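Local coordinates for Non-structural protein (Porcine reproductive and respiratory syndrome virus, PDB 3IFU) that acts as a zinc-binding, papain-like cysteine protease at the start of the viral polyprotein and probably suppresses host interferon-beta production, at residues 87-90 / 96-99. Numbering follows the deposited sequence.
Sequences MTSG and QRMV
S89 and R97 bring segment 87-90, in the connection between helix 81-87 and helix 94-108, closest to the second of these helices, their CA atoms standing 6.3 Å apart with no hydrogen bond between the two segments. The first side-chain layer is aliphatic: S89 CB lies 3.6 Å from R97 CB and equally near R97 CG, so the serine methylene rests on the root of the arginine chain. S89 OG is slightly farther, 3.9 Å from R97 CB, and makes no hydrogen bond to R97. With chi1 at 60°, this hydroxyl sits between its own backbone N and carbonyl carbon, and its hydrogen bond goes to A85 O of helix 81-87.

Further out, R97 leaves the helix with CG anti to its backbone N (chi1 -165°) and bends at chi2 (61°), which carries the guanidinium past S89 to T88. There T88 CB is 3.7 Å from R97 NE. The methyl T88 CG2 is modelled over one face of the guanidinium, but its approach there is too short to be trusted, so its exact placement remains doubtful. Beyond the two segments, R97 NH2 makes a weak hydrogen bond to L119 O, and T88 O receives a similarly weak one from R124 NH1.

Within the papain-like protease part of nsp1alpha, and away from both zinc sites, the contact packs the connection between two successive helices against the second of them. R97 NH1 also lies near R124 NH2, a closeness of like charges that the weak bond to L119 O probably offsets only in part. The chemistry implies a junction that brings largely nonpolar surface together and has no hydrogen bond across it: serine hydroxyl and arginine NH2 take their partners elsewhere.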
# COMPACT_ATOMS: atom_id res chain seq x y z
N MET A 87 -6.55 2.76 6.07
CA MET A 87 -7.82 2.92 5.37
C MET A 87 -8.85 3.61 6.24
O MET A 87 -9.88 4.06 5.75
CB MET A 87 -8.35 1.56 4.93
CG MET A 87 -7.32 0.69 4.22
SD MET A 87 -8.01 -0.81 3.49
CE MET A 87 -8.09 -1.89 4.89
N THR A 88 -8.56 3.70 7.52
CA THR A 88 -9.49 4.28 8.48
C THR A 88 -9.10 5.67 9.02
O THR A 88 -9.75 6.21 9.92
CB THR A 88 -9.72 3.24 9.64
OG1 THR A 88 -10.66 2.24 9.21
CG2 THR A 88 -10.25 3.87 10.85
N SER A 89 -8.06 6.27 8.45
CA SER A 89 -7.62 7.60 8.89
C SER A 89 -7.19 8.47 7.72
O SER A 89 -7.12 8.02 6.58
CB SER A 89 -6.46 7.47 9.87
OG SER A 89 -5.35 6.81 9.27
N GLY A 90 -6.90 9.74 8.01
CA GLY A 90 -6.45 10.67 6.99
C GLY A 90 -4.98 10.99 7.19
O GLY A 90 -4.28 10.27 7.91
N GLN A 96 -2.58 8.78 15.69
CA GLN A 96 -3.59 8.52 16.71
C GLN A 96 -4.32 7.23 16.36
O GLN A 96 -4.49 6.36 17.19
CB GLN A 96 -4.57 9.69 16.76
CG GLN A 96 -5.54 9.62 17.90
CD GLN A 96 -6.92 10.01 17.46
OE1 GLN A 96 -7.60 9.24 16.77
NE2 GLN A 96 -7.34 11.22 17.83
N ARG A 97 -4.74 7.14 15.10
CA ARG A 97 -5.46 5.97 14.61
C ARG A 97 -4.66 4.67 14.76
O ARG A 97 -5.19 3.67 15.22
CB ARG A 97 -5.81 6.18 13.14
CG ARG A 97 -6.82 5.21 12.62
CD ARG A 97 -8.11 5.37 13.40
NE ARG A 97 -9.01 4.25 13.16
CZ ARG A 97 -10.14 4.05 13.82
NH1 ARG A 97 -10.49 4.91 14.77
NH2 ARG A 97 -10.91 3.02 13.54
N MET A 98 -3.39 4.69 14.35
CA MET A 98 -2.51 3.52 14.45
C MET A 98 -2.45 3.02 15.88
O MET A 98 -2.58 1.82 16.15
CB MET A 98 -1.11 3.87 13.95
CG MET A 98 -0.01 2.85 14.30
SD MET A 98 -0.29 1.11 13.80
CE MET A 98 -0.18 1.20 12.04
N VAL A 99 -2.27 3.96 16.80
CA VAL A 99 -2.18 3.65 18.23
C VAL A 99 -3.46 3.04 18.82
O VAL A 99 -3.39 2.12 19.64
CB VAL A 99 -1.77 4.91 19.01
CG1 VAL A 99 -1.77 4.64 20.49
CG2 VAL A 99 -0.40 5.37 18.56